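Long-range contacts in GTP pyrophosphokinase YjbM (Bacillus subtilis, PDB 5DEC), which transfers pyrophosphate from ATP to GDP or GTP, making the stringent-response alarmones ppGpp and pppGpp as an allosterically regulated homotetramer: residues D79-R84 / V143-Q148; F106-Q111 / Y126-L131; T151-F156 / S188-E193. All coordinates share one frame; numbering follows the deposited sequence.

In the fold
From the N terminus, helix 11-38 and strand 49-54 come first, and the chain then enters strand 81-87, which opens interaction 1. Before that loop closes, strand 126-136 turns back along strand 107-113, so interaction 2 is nested inside interaction 1. Strand 139-151 then inserts between strands 81-87 and 126-136, closing interaction 1 and joining the two contacts in one mixed five-stranded sheet: Leu128 and Val130 meet Ile147 and Val145 through backbone bonds. The same strand runs straight into helix 152-167, where interaction 3 begins, in series with the others. It closes on helix 174-202, tying the end of the sheet to the C-terminal helices.

Interaction 1 (D79-R84 / V143-Q148); sequences DIAGLR and VLVEIQ
Leu83 N donates to Glu146 O at 2.8 Å, and Ala81 O and Leu83 O take the N-H groups of Glu146 and Gln148, which makes strands 81-87 and 139-151 parallel neighbours. On one face, Leu83 CD1 packs on Val145 CG1 at 3.6 Å, with Ala81 beside them and helix 11-38 covering the layer. The other face carries the active site. There Glu146, the probable proton acceptor of catalysis, stretches out with CG anti to its backbone N (chi1 179°), and its carboxylate passes Asp79 CB, 3.8 Å from OE2. Gln148 NE2 donates to Glu146 OE1 at 2.9 Å, reaching it from above the carboxylate plane, and one water links the same OE1 to Leu83 O. Gln148 runs alongside Arg84, an ATP-binding residue, and its OE1 accepts from Ser125, so the amide is held at both ends. Lys55 and Lys63 form salt bridges to Asp79, which binds magnesium and ATP. An alanine in place of Glu146 would probably leave Gln148 NE2 and the water without their shared acceptor, and the amide less firmly oriented. Asp79 OD2 and Glu146 OE2 stand 4.7 Å apart, consistent with metal binding and proton abstraction at one active site.

Interaction 2 (F106-Q111 / Y126-L131); sequences FTVVDQ and YHLVVL
A classic beta bulge interrupts the antiparallel pairing of strands 107-113 and 126-136 at the edge of the sheet: Val109 and Asp110 both face Val129. Val129 O receives Val109 N at 2.9 Å and, more weakly, Asp110 N, while Val129 N donates back to Asp110 O. That last donor stands well above the carbonyl plane. Val109 lays CG2 3.3 Å from Val129 O and sets CG1 against Leu131 CB. Before the bulge, Thr107 and Leu131 form a hydrogen-bonded pair in which Leu131 N meets Thr107 O at 2.7 Å and the return bond is weak; a water on Leu131 O also lies at weak bonding distance from Thr107 OG1.

This pairing adds the outermost strand within the chain to the mixed sheet of the RelA/SpoT synthetase domain, whose helix 90-102 packs Phe101 on Val108, Gln111 and Tyr126. Phe106 turns its ring to the side chain of Val130 because CG sits between its backbone N and carbonyl carbon (chi1 51°). Its CD1 touches Val130 CG1 at 3.6 Å, and Val130 CG2 lies over one ring face, offset toward the rim. Val108 CG2 approaches Val130 CG1 more loosely, at 4.1 Å. Past the bulge, Tyr126 OH is modelled as donating to Gln111 OE1, but at 2.3 Å the distance is doubtfully short; OE1 lies at the ring edge and in its plane, with the amide turned 87° to the ring. Next along the strand, His127, a residue of the product site, turns away from Gln111 and hydrogen-bonds through NE2 to Tyr123.

Interaction 3 (T151-F156 / S188-E193); sequences TLAMNF and SRLDEE
Thr151 OG1 donates to Asp191 OD2 at 2.6 Å, fastening the start of helix 152-167 to helix 174-202, which runs almost antiparallel to it (171° between the short axes). Thr151 is the N-cap of its helix and forms a capping box with Met154, so its hydroxyl works twice: it donates a hydrogen bond to the aspartate and accepts Met154 N at 3.2 Å. Placing OG1 between the backbone N and the carbonyl carbon (chi1 60°) turns it toward both partners. Met154 answers with its sulfur, SD accepting Thr151 N in a weak but straight bond.

The ionic part centres on Asp191. Its side chain reaches Thr151 from the opposite direction, and OD2 receives the hydroxyl on its syn side, 25° out of the carboxylate plane. Arg124 makes a salt bridge to the same oxygen, so OD2 is gripped by a cation and a hydroxyl in a buried setting, which would be expected to keep the group ionised. The nearby helix N terminus may add to this.

Apolar contact is thin: the two segments bury only 164 Å² between them. Ala153 CB faces the second helix, 4.4 Å from Leu190 CD2, while Val90 of helix 90-102 packs against both Thr151 and Asp191. A second subunit lies close as well: its Phe156 packs on Leu152, its Ala186 on Leu190, and its Arg182 forms a salt bridge with Glu193. Asn155, one turn into the helix, belongs to the allosteric alarmone site shared between subunits. Beside the capping bond, the Met154 side chain crosses that of Asp191 at about a right angle, with Met154 CG 3.8 Å from Asp191 OD2.

Interaction 1 (D79-R84 / V143-Q148)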
ATOM      1  N   ASP B  79     -24.227   6.162  -3.200  1.00 41.22           N
ATOM      2  CA  ASP B  79     -22.846   6.633  -3.138  1.00 42.94           C
ATOM      3  C   ASP B  79     -22.226   6.536  -1.749  1.00 42.64           C
ATOM      4  O   ASP B  79     -21.290   7.267  -1.428  1.00 40.34           O
ATOM      5  CB  ASP B  79     -22.766   8.077  -3.619  1.00 40.71           C
ATOM      6  CG  ASP B  79     -23.557   9.019  -2.740  1.00 57.76           C
ATOM      7  OD1 ASP B  79     -24.558   8.578  -2.136  1.00 63.03           O
ATOM      8  OD2 ASP B  79     -23.170  10.199  -2.644  1.00 62.68           O
ATOM      9  N   ILE B  80     -22.717   5.609  -0.940  1.00 38.28           N
ATOM     10  CA  ILE B  80     -22.054   5.305   0.311  1.00 34.85           C
ATOM     11  C   ILE B  80     -20.641   4.855  -0.021  1.00 38.19           C
ATOM     12  O   ILE B  80     -19.664   5.300   0.602  1.00 37.60           O
ATOM     13  CB  ILE B  80     -22.826   4.241   1.099  1.00 36.08           C
ATOM     14  CG1 ILE B  80     -24.174   4.816   1.528  1.00 39.75           C
ATOM     15  CG2 ILE B  80     -22.031   3.788   2.319  1.00 32.44           C
ATOM     16  CD1 ILE B  80     -25.135   3.782   2.061  1.00 44.64           C
ATOM     17  N   ALA B  81     -20.533   3.995  -1.030  1.00 31.70           N
ATOM     18  CA  ALA B  81     -19.237   3.617  -1.580  1.00 30.24           C
ATOM     19  C   ALA B  81     -19.021   4.354  -2.897  1.00 29.42           C
ATOM     20  O   ALA B  81     -19.930   4.409  -3.741  1.00 28.73           O
ATOM     21  CB  ALA B  81     -19.165   2.122  -1.791  1.00 26.15           C
ATOM     22  N   GLY B  82     -17.838   4.928  -3.087  1.00 28.29           N
ATOM     23  CA  GLY B  82     -17.583   5.662  -4.323  1.00 30.38           C
ATOM     24  C   GLY B  82     -16.168   5.502  -4.842  1.00 28.69           C
ATOM     25  O   GLY B  82     -15.212   5.438  -4.069  1.00 29.63           O
ATOM     26  N   LEU B  83     -16.021   5.443  -6.163  1.00 22.11           N
ATOM     27  CA  LEU B  83     -14.695   5.502  -6.760  1.00 27.08           C
ATOM     28  C   LEU B  83     -14.635   6.644  -7.745  1.00 26.05           C
ATOM     29  O   LEU B  83     -15.664   7.099  -8.260  1.00 28.40           O
ATOM     30  CB  LEU B  83     -14.304   4.200  -7.459  1.00 31.91           C
ATOM     31  CG  LEU B  83     -13.775   3.160  -6.468  1.00 42.94           C
ATOM     32  CD1 LEU B  83     -14.925   2.316  -5.946  1.00 36.65           C
ATOM     33  CD2 LEU B  83     -12.677   2.320  -7.064  1.00 42.57           C
ATOM     34  N   ARG B  84     -13.431   7.132  -7.996  1.00 27.94           N
ATOM     35  CA  ARG B  84     -13.270   8.143  -9.031  1.00 28.63           C
ATOM     36  C   ARG B  84     -12.161   7.715  -9.940  1.00 27.37           C
ATOM     37  O   ARG B  84     -11.068   7.345  -9.478  1.00 26.43           O
ATOM     38  CB  ARG B  84     -12.988   9.516  -8.436  1.00 28.52           C
ATOM     39  CG  ARG B  84     -14.138   9.933  -7.536  1.00 39.47           C
ATOM     40  CD  ARG B  84     -14.211  11.407  -7.251  1.00 48.94           C
ATOM     41  NE  ARG B  84     -15.442  11.669  -6.511  1.00 57.11           N
ATOM     42  CZ  ARG B  84     -15.603  12.656  -5.639  1.00 63.57           C
ATOM     43  NH1 ARG B  84     -14.617  13.516  -5.419  1.00 58.99           N
ATOM     44  NH2 ARG B  84     -16.768  12.800  -5.015  1.00 62.59           N
ATOM     45  N   VAL B 143     -23.614  -4.900  -3.142  1.00 34.92           N
ATOM     46  CA  VAL B 143     -23.525  -3.514  -2.683  1.00 33.04           C
ATOM     47  C   VAL B 143     -23.440  -2.534  -3.846  1.00 33.67           C
ATOM     48  O   VAL B 143     -22.825  -2.808  -4.885  1.00 25.92           O
ATOM     49  CB  VAL B 143     -22.325  -3.284  -1.724  1.00 45.19           C
ATOM     50  CG1 VAL B 143     -22.302  -4.343  -0.631  1.00 54.66           C
ATOM     51  CG2 VAL B 143     -21.041  -3.275  -2.469  1.00 41.78           C
ATOM     52  N   LEU B 144     -24.105  -1.398  -3.663  1.00 29.44           N
ATOM     53  CA  LEU B 144     -24.103  -0.323  -4.641  1.00 27.09           C
ATOM     54  C   LEU B 144     -22.824   0.464  -4.493  1.00 31.39           C
ATOM     55  O   LEU B 144     -22.398   0.768  -3.376  1.00 31.44           O
ATOM     56  CB  LEU B 144     -25.309   0.589  -4.451  1.00 32.62           C
ATOM     57  CG  LEU B 144     -26.640  -0.058  -4.774  1.00 35.67           C
ATOM     58  CD1 LEU B 144     -27.782   0.808  -4.270  1.00 45.06           C
ATOM     59  CD2 LEU B 144     -26.712  -0.263  -6.283  1.00 36.90           C
ATOM     60  N   VAL B 145     -22.187   0.746  -5.623  1.00 28.72           N
ATOM     61  CA  VAL B 145     -20.963   1.530  -5.645  1.00 23.08           C
ATOM     62  C   VAL B 145     -21.073   2.559  -6.753  1.00 29.31           C
ATOM     63  O   VAL B 145     -21.322   2.198  -7.908  1.00 29.63           O
ATOM     64  CB  VAL B 145     -19.715   0.669  -5.909  1.00 20.65           C
ATOM     65  CG1 VAL B 145     -18.465   1.526  -5.866  1.00 27.45           C
ATOM     66  CG2 VAL B 145     -19.625  -0.507  -4.892  1.00 26.72           C
ATOM     67  N   GLU B 146     -20.891   3.829  -6.414  1.00 28.53           N
ATOM     68  CA  GLU B 146     -20.886   4.867  -7.444  1.00 33.62           C
ATOM     69  C   GLU B 146     -19.494   4.984  -8.059  1.00 34.03           C
ATOM     70  O   GLU B 146     -18.497   5.036  -7.346  1.00 31.39           O
ATOM     71  CB  GLU B 146     -21.297   6.218  -6.873  1.00 30.39           C
ATOM     72  CG  GLU B 146     -21.277   7.328  -7.921  1.00 33.20           C
ATOM     73  CD  GLU B 146     -21.447   8.705  -7.294  1.00 45.81           C
ATOM     74  OE1 GLU B 146     -20.422   9.283  -6.866  1.00 51.81           O
ATOM     75  OE2 GLU B 146     -22.594   9.187  -7.207  1.00 55.80           O
ATOM     76  N   ILE B 147     -19.421   5.009  -9.382  1.00 29.73           N
ATOM     77  CA  ILE B 147     -18.142   5.214 -10.050  1.00 21.56           C
ATOM     78  C   ILE B 147     -18.259   6.489 -10.891  1.00 28.38           C
ATOM     79  O   ILE B 147     -19.123   6.575 -11.757  1.00 31.78           O
ATOM     80  CB  ILE B 147     -17.758   4.058 -10.981  1.00 26.11           C
ATOM     81  CG1 ILE B 147     -17.728   2.719 -10.237  1.00 29.57           C
ATOM     82  CG2 ILE B 147     -16.392   4.353 -11.644  1.00 23.67           C
ATOM     83  CD1 ILE B 147     -17.344   1.551 -11.122  1.00 28.37           C
ATOM     84  N   GLN B 148     -17.430   7.486 -10.617  1.00 27.18           N
ATOM     85  CA  GLN B 148     -17.391   8.680 -11.471  1.00 26.23           C
ATOM     86  C   GLN B 148     -16.166   8.657 -12.367  1.00 30.04           C
ATOM     87  O   GLN B 148     -15.116   8.159 -11.970  1.00 38.14           O
ATOM     88  CB  GLN B 148     -17.387   9.965 -10.653  1.00 27.30           C
ATOM     89  CG  GLN B 148     -18.546  10.124  -9.690  1.00 31.06           C
ATOM     90  CD  GLN B 148     -18.624  11.547  -9.147  1.00 42.88           C
ATOM     91  OE1 GLN B 148     -18.160  12.492  -9.791  1.00 43.00           O
ATOM     92  NE2 GLN B 148     -19.156  11.695  -7.942  1.00 36.78           N
TER
HETATM   93  O   HOH W   1     -23.194   3.032  -2.066  1.00 42.51           O
HETATM   94  O   HOH W   2     -17.677   8.541  -6.663  1.00 42.88           O

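Interaction 2 (F106-Q111 / Y126-L131)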
ATOM      1  N   PHE B 106     -19.214  -7.288 -12.188  1.00 28.54           N
ATOM      2  CA  PHE B 106     -20.312  -6.536 -11.583  1.00 28.49           C
ATOM      3  C   PHE B 106     -21.324  -6.221 -12.672  1.00 26.50           C
ATOM      4  O   PHE B 106     -21.112  -6.568 -13.833  1.00 28.31           O
ATOM      5  CB  PHE B 106     -19.824  -5.249 -10.872  1.00 27.21           C
ATOM      6  CG  PHE B 106     -18.943  -4.356 -11.716  1.00 25.25           C
ATOM      7  CD1 PHE B 106     -19.469  -3.635 -12.780  1.00 32.57           C
ATOM      8  CD2 PHE B 106     -17.595  -4.191 -11.404  1.00 29.47           C
ATOM      9  CE1 PHE B 106     -18.674  -2.798 -13.552  1.00 32.83           C
ATOM     10  CE2 PHE B 106     -16.783  -3.348 -12.180  1.00 29.38           C
ATOM     11  CZ  PHE B 106     -17.334  -2.649 -13.253  1.00 32.97           C
ATOM     12  N   THR B 107     -22.427  -5.580 -12.305  1.00 26.35           N
ATOM     13  CA  THR B 107     -23.393  -5.131 -13.290  1.00 27.15           C
ATOM     14  C   THR B 107     -23.700  -3.646 -13.105  1.00 38.05           C
ATOM     15  O   THR B 107     -23.839  -3.165 -11.984  1.00 37.61           O
ATOM     16  CB  THR B 107     -24.711  -5.948 -13.222  1.00 51.99           C
ATOM     17  OG1 THR B 107     -25.349  -5.742 -11.956  1.00 54.75           O
ATOM     18  CG2 THR B 107     -24.434  -7.437 -13.409  1.00 40.14           C
ATOM     19  N   VAL B 108     -23.803  -2.928 -14.217  1.00 38.90           N
ATOM     20  CA  VAL B 108     -24.139  -1.513 -14.188  1.00 37.04           C
ATOM     21  C   VAL B 108     -25.651  -1.357 -14.062  1.00 36.80           C
ATOM     22  O   VAL B 108     -26.402  -1.955 -14.824  1.00 37.00           O
ATOM     23  CB  VAL B 108     -23.614  -0.794 -15.446  1.00 42.05           C
ATOM     24  CG1 VAL B 108     -24.049   0.667 -15.460  1.00 36.46           C
ATOM     25  CG2 VAL B 108     -22.066  -0.937 -15.536  1.00 29.22           C
ATOM     26  N   VAL B 109     -26.095  -0.594 -13.068  1.00 32.21           N
ATOM     27  CA  VAL B 109     -27.532  -0.448 -12.817  1.00 37.09           C
ATOM     28  C   VAL B 109     -28.047   0.966 -13.036  1.00 39.42           C
ATOM     29  O   VAL B 109     -29.258   1.184 -13.067  1.00 39.86           O
ATOM     30  CB  VAL B 109     -27.907  -0.891 -11.380  1.00 37.84           C
ATOM     31  CG1 VAL B 109     -27.685  -2.387 -11.221  1.00 44.20           C
ATOM     32  CG2 VAL B 109     -27.108  -0.107 -10.346  1.00 41.47           C
ATOM     33  N   ASP B 110     -27.141   1.929 -13.178  1.00 35.46           N
ATOM     34  CA  ASP B 110     -27.558   3.305 -13.422  1.00 42.78           C
ATOM     35  C   ASP B 110     -26.403   4.113 -14.002  1.00 41.49           C
ATOM     36  O   ASP B 110     -25.235   3.730 -13.871  1.00 33.38           O
ATOM     37  CB  ASP B 110     -28.055   3.949 -12.122  1.00 43.87           C
ATOM     38  CG  ASP B 110     -28.892   5.206 -12.360  1.00 56.63           C
ATOM     39  OD1 ASP B 110     -29.403   5.399 -13.486  1.00 49.59           O
ATOM     40  OD2 ASP B 110     -29.029   6.007 -11.412  1.00 61.36           O
ATOM     41  N   GLN B 111     -26.735   5.230 -14.641  1.00 42.98           N
ATOM     42  CA  GLN B 111     -25.724   6.135 -15.171  1.00 40.93           C
ATOM     43  C   GLN B 111     -26.294   7.534 -15.388  1.00 42.47           C
ATOM     44  O   GLN B 111     -27.499   7.692 -15.553  1.00 47.20           O
ATOM     45  CB  GLN B 111     -25.153   5.581 -16.479  1.00 43.88           C
ATOM     46  CG  GLN B 111     -26.126   5.565 -17.652  1.00 58.90           C
ATOM     47  CD  GLN B 111     -25.450   5.143 -18.948  1.00 66.75           C
ATOM     48  OE1 GLN B 111     -24.416   5.699 -19.331  1.00 66.11           O
ATOM     49  NE2 GLN B 111     -26.022   4.148 -19.621  1.00 68.04           N
ATOM     50  N   TYR B 126     -18.823  12.193 -15.432  1.00 40.69           N
ATOM     51  CA  TYR B 126     -19.720  11.106 -15.805  1.00 31.44           C
ATOM     52  C   TYR B 126     -19.935  10.172 -14.619  1.00 34.55           C
ATOM     53  O   TYR B 126     -18.968   9.742 -13.994  1.00 31.86           O
ATOM     54  CB  TYR B 126     -19.161  10.326 -16.982  1.00 34.14           C
ATOM     55  CG  TYR B 126     -20.000   9.132 -17.357  1.00 41.51           C
ATOM     56  CD1 TYR B 126     -21.085   9.264 -18.211  1.00 45.27           C
ATOM     57  CD2 TYR B 126     -19.706   7.863 -16.853  1.00 48.45           C
ATOM     58  CE1 TYR B 126     -21.851   8.170 -18.560  1.00 50.59           C
ATOM     59  CE2 TYR B 126     -20.470   6.768 -17.193  1.00 48.32           C
ATOM     60  CZ  TYR B 126     -21.539   6.928 -18.048  1.00 53.66           C
ATOM     61  OH  TYR B 126     -22.295   5.836 -18.398  1.00 65.59           O
ATOM     62  N   HIS B 127     -21.187   9.829 -14.329  1.00 32.09           N
ATOM     63  CA  HIS B 127     -21.471   8.936 -13.217  1.00 33.85           C
ATOM     64  C   HIS B 127     -22.062   7.620 -13.689  1.00 33.81           C
ATOM     65  O   HIS B 127     -22.898   7.583 -14.601  1.00 32.74           O
ATOM     66  CB  HIS B 127     -22.458   9.565 -12.224  1.00 40.77           C
ATOM     67  CG  HIS B 127     -21.980  10.821 -11.581  1.00 41.01           C
ATOM     68  ND1 HIS B 127     -22.530  11.314 -10.418  1.00 41.94           N
ATOM     69  CD2 HIS B 127     -20.983  11.685 -11.912  1.00 42.23           C
ATOM     70  CE1 HIS B 127     -21.916  12.430 -10.072  1.00 46.15           C
ATOM     71  NE2 HIS B 127     -20.969  12.674 -10.968  1.00 34.90           N
ATOM     72  N   LEU B 128     -21.631   6.531 -13.063  1.00 31.29           N
ATOM     73  CA  LEU B 128     -22.417   5.310 -13.151  1.00 34.60           C
ATOM     74  C   LEU B 128     -22.466   4.618 -11.793  1.00 32.88           C
ATOM     75  O   LEU B 128     -21.660   4.891 -10.909  1.00 33.84           O
ATOM     76  CB  LEU B 128     -21.891   4.382 -14.236  1.00 36.18           C
ATOM     77  CG  LEU B 128     -20.469   3.861 -14.232  1.00 46.87           C
ATOM     78  CD1 LEU B 128     -20.379   2.570 -13.471  1.00 50.54           C
ATOM     79  CD2 LEU B 128     -20.077   3.630 -15.670  1.00 51.52           C
ATOM     80  N   VAL B 129     -23.434   3.731 -11.630  1.00 29.95           N
ATOM     81  CA  VAL B 129     -23.601   3.016 -10.380  1.00 31.25           C
ATOM     82  C   VAL B 129     -23.565   1.535 -10.696  1.00 30.13           C
ATOM     83  O   VAL B 129     -24.277   1.094 -11.585  1.00 31.45           O
ATOM     84  CB  VAL B 129     -24.937   3.356  -9.703  1.00 38.01           C
ATOM     85  CG1 VAL B 129     -25.074   2.565  -8.421  1.00 38.10           C
ATOM     86  CG2 VAL B 129     -25.043   4.870  -9.436  1.00 35.17           C
ATOM     87  N   VAL B 130     -22.747   0.767  -9.982  1.00 31.63           N
ATOM     88  CA  VAL B 130     -22.685  -0.669 -10.227  1.00 32.07           C
ATOM     89  C   VAL B 130     -23.191  -1.443  -9.028  1.00 34.61           C
ATOM     90  O   VAL B 130     -23.144  -0.962  -7.888  1.00 33.17           O
ATOM     91  CB  VAL B 130     -21.236  -1.167 -10.542  1.00 27.78           C
ATOM     92  CG1 VAL B 130     -20.624  -0.421 -11.718  1.00 22.92           C
ATOM     93  CG2 VAL B 130     -20.341  -1.043  -9.322  1.00 25.11           C
ATOM     94  N   LEU B 131     -23.667  -2.655  -9.288  1.00 29.79           N
ATOM     95  CA  LEU B 131     -24.033  -3.552  -8.214  1.00 29.24           C
ATOM     96  C   LEU B 131     -22.927  -4.602  -8.091  1.00 30.97           C
ATOM     97  O   LEU B 131     -22.741  -5.428  -8.991  1.00 30.85           O
ATOM     98  CB  LEU B 131     -25.398  -4.188  -8.495  1.00 33.85           C
ATOM     99  CG  LEU B 131     -26.054  -4.940  -7.336  1.00 37.66           C
ATOM    100  CD1 LEU B 131     -26.339  -3.977  -6.201  1.00 36.54           C
ATOM    101  CD2 LEU B 131     -27.356  -5.638  -7.798  1.00 34.35           C
TER
HETATM  102  O   HOH W   3     -24.038  -7.711  -9.621  1.00 39.94           O

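Interaction 3 (T151-F156 / S188-E193)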
ATOM      1  N   THR B 151     -12.046  13.976 -16.327  1.00 23.68           N
ATOM      2  CA  THR B 151     -10.693  14.368 -16.705  1.00 27.95           C
ATOM      3  C   THR B 151     -10.011  14.949 -15.483  1.00 22.88           C
ATOM      4  O   THR B 151     -10.671  15.275 -14.493  1.00 23.48           O
ATOM      5  CB  THR B 151     -10.636  15.406 -17.856  1.00 27.81           C
ATOM      6  OG1 THR B 151     -11.331  16.592 -17.455  1.00 28.37           O
ATOM      7  CG2 THR B 151     -11.289  14.858 -19.133  1.00 25.17           C
ATOM      8  N   LEU B 152      -8.690  15.070 -15.560  1.00 18.41           N
ATOM      9  CA  LEU B 152      -7.899  15.693 -14.516  1.00 20.75           C
ATOM     10  C   LEU B 152      -8.400  17.111 -14.198  1.00 26.38           C
ATOM     11  O   LEU B 152      -8.500  17.498 -13.031  1.00 24.65           O
ATOM     12  CB  LEU B 152      -6.420  15.730 -14.932  1.00 17.13           C
ATOM     13  CG  LEU B 152      -5.719  14.367 -15.107  1.00 30.96           C
ATOM     14  CD1 LEU B 152      -4.337  14.489 -15.778  1.00 31.86           C
ATOM     15  CD2 LEU B 152      -5.598  13.666 -13.770  1.00 28.00           C
ATOM     16  N   ALA B 153      -8.693  17.879 -15.243  1.00 22.80           N
ATOM     17  CA  ALA B 153      -9.120  19.263 -15.092  1.00 25.01           C
ATOM     18  C   ALA B 153     -10.511  19.368 -14.464  1.00 23.60           C
ATOM     19  O   ALA B 153     -10.747  20.218 -13.606  1.00 23.06           O
ATOM     20  CB  ALA B 153      -9.089  19.964 -16.450  1.00 27.71           C
ATOM     21  N   MET B 154     -11.432  18.506 -14.902  1.00 24.76           N
ATOM     22  CA  MET B 154     -12.750  18.360 -14.263  1.00 23.85           C
ATOM     23  C   MET B 154     -12.613  18.013 -12.783  1.00 21.33           C
ATOM     24  O   MET B 154     -13.341  18.528 -11.935  1.00 20.81           O
ATOM     25  CB  MET B 154     -13.549  17.240 -14.942  1.00 29.23           C
ATOM     26  CG  MET B 154     -13.972  17.528 -16.359  1.00 38.73           C
ATOM     27  SD  MET B 154     -14.429  16.020 -17.257  1.00 49.62           S
ATOM     28  CE  MET B 154     -15.619  15.254 -16.263  1.00 43.35           C
ATOM     29  N   ASN B 155     -11.732  17.071 -12.484  1.00 18.15           N
ATOM     30  CA  ASN B 155     -11.571  16.637 -11.109  1.00 20.07           C
ATOM     31  C   ASN B 155     -11.021  17.784 -10.257  1.00 27.52           C
ATOM     32  O   ASN B 155     -11.439  17.997  -9.116  1.00 23.00           O
ATOM     33  CB  ASN B 155     -10.641  15.418 -11.021  1.00 23.83           C
ATOM     34  CG  ASN B 155     -10.521  14.888  -9.601  1.00 28.08           C
ATOM     35  OD1 ASN B 155     -11.524  14.566  -8.974  1.00 25.93           O
ATOM     36  ND2 ASN B 155      -9.298  14.749  -9.112  1.00 26.27           N
ATOM     37  N   PHE B 156     -10.073  18.513 -10.826  1.00 20.24           N
ATOM     38  CA  PHE B 156      -9.500  19.666 -10.120  1.00 23.36           C
ATOM     39  C   PHE B 156     -10.594  20.689  -9.787  1.00 25.41           C
ATOM     40  O   PHE B 156     -10.750  21.108  -8.628  1.00 25.17           O
ATOM     41  CB  PHE B 156      -8.387  20.287 -10.973  1.00 26.45           C
ATOM     42  CG  PHE B 156      -7.773  21.520 -10.381  1.00 24.17           C
ATOM     43  CD1 PHE B 156      -7.709  21.705  -9.005  1.00 33.85           C
ATOM     44  CD2 PHE B 156      -7.214  22.474 -11.204  1.00 31.81           C
ATOM     45  CE1 PHE B 156      -7.144  22.853  -8.471  1.00 31.31           C
ATOM     46  CE2 PHE B 156      -6.626  23.624 -10.670  1.00 32.04           C
ATOM     47  CZ  PHE B 156      -6.578  23.796  -9.314  1.00 28.53           C
ATOM     48  N   SER B 188     -12.727  23.644 -18.889  1.00 22.81           N
ATOM     49  CA  SER B 188     -13.330  23.118 -20.104  1.00 28.83           C
ATOM     50  C   SER B 188     -12.505  23.478 -21.351  1.00 32.98           C
ATOM     51  O   SER B 188     -12.276  22.630 -22.232  1.00 26.69           O
ATOM     52  CB  SER B 188     -14.764  23.640 -20.252  1.00 37.20           C
ATOM     53  OG  SER B 188     -15.351  23.128 -21.430  1.00 44.79           O
ATOM     54  N   ARG B 189     -12.026  24.719 -21.423  1.00 27.87           N
ATOM     55  CA  ARG B 189     -11.208  25.078 -22.574  1.00 22.93           C
ATOM     56  C   ARG B 189      -9.884  24.335 -22.607  1.00 24.55           C
ATOM     57  O   ARG B 189      -9.405  23.981 -23.674  1.00 26.97           O
ATOM     58  CB  ARG B 189     -10.912  26.579 -22.624  1.00 25.30           C
ATOM     59  CG  ARG B 189     -12.097  27.400 -23.133  1.00 46.97           C
ATOM     60  CD  ARG B 189     -11.677  28.846 -23.342  1.00 59.56           C
ATOM     61  NE  ARG B 189     -11.490  29.532 -22.072  1.00 68.88           N
ATOM     62  CZ  ARG B 189     -12.422  30.232 -21.435  1.00 69.36           C
ATOM     63  NH1 ARG B 189     -13.634  30.369 -21.955  1.00 70.91           N
ATOM     64  NH2 ARG B 189     -12.122  30.808 -20.279  1.00 64.34           N
ATOM     65  N   LEU B 190      -9.291  24.105 -21.443  1.00 23.86           N
ATOM     66  CA  LEU B 190      -8.070  23.320 -21.389  1.00 19.41           C
ATOM     67  C   LEU B 190      -8.325  21.923 -21.934  1.00 20.44           C
ATOM     68  O   LEU B 190      -7.527  21.418 -22.721  1.00 24.24           O
ATOM     69  CB  LEU B 190      -7.523  23.264 -19.954  1.00 19.62           C
ATOM     70  CG  LEU B 190      -6.342  22.322 -19.695  1.00 23.79           C
ATOM     71  CD1 LEU B 190      -5.182  22.671 -20.616  1.00 28.16           C
ATOM     72  CD2 LEU B 190      -5.919  22.402 -18.240  1.00 25.17           C
ATOM     73  N   ASP B 191      -9.429  21.299 -21.524  1.00 20.92           N
ATOM     74  CA  ASP B 191      -9.747  19.958 -22.014  1.00 25.77           C
ATOM     75  C   ASP B 191      -9.944  19.964 -23.535  1.00 28.33           C
ATOM     76  O   ASP B 191      -9.520  19.035 -24.211  1.00 27.96           O
ATOM     77  CB  ASP B 191     -10.989  19.393 -21.314  1.00 25.61           C
ATOM     78  CG  ASP B 191     -10.644  18.692 -19.993  1.00 31.28           C
ATOM     79  OD1 ASP B 191      -9.465  18.295 -19.807  1.00 30.36           O
ATOM     80  OD2 ASP B 191     -11.545  18.572 -19.126  1.00 29.97           O
ATOM     81  N   GLU B 192     -10.561  21.019 -24.070  1.00 27.93           N
ATOM     82  CA  GLU B 192     -10.760  21.133 -25.515  1.00 29.91           C
ATOM     83  C   GLU B 192      -9.430  21.188 -26.264  1.00 30.47           C
ATOM     84  O   GLU B 192      -9.250  20.496 -27.262  1.00 33.88           O
ATOM     85  CB  GLU B 192     -11.586  22.378 -25.866  1.00 34.57           C
ATOM     86  CG  GLU B 192     -13.033  22.336 -25.411  1.00 48.92           C
ATOM     87  CD  GLU B 192     -13.747  23.690 -25.571  1.00 65.90           C
ATOM     88  OE1 GLU B 192     -13.203  24.591 -26.251  1.00 66.60           O
ATOM     89  OE2 GLU B 192     -14.851  23.856 -25.008  1.00 68.51           O
ATOM     90  N   GLU B 193      -8.493  21.994 -25.767  1.00 27.99           N
ATOM     91  CA  GLU B 193      -7.178  22.114 -26.389  1.00 30.75           C
ATOM     92  C   GLU B 193      -6.436  20.785 -26.309  1.00 30.16           C
ATOM     93  O   GLU B 193      -5.736  20.398 -27.235  1.00 29.60           O
ATOM     94  CB  GLU B 193      -6.335  23.207 -25.710  1.00 32.37           C
ATOM     95  CG  GLU B 193      -6.887  24.614 -25.825  1.00 38.73           C
ATOM     96  CD  GLU B 193      -7.179  25.029 -27.270  1.00 51.84           C
ATOM     97  OE1 GLU B 193      -6.423  24.641 -28.192  1.00 51.66           O
ATOM     98  OE2 GLU B 193      -8.168  25.761 -27.471  1.00 58.20           O
TER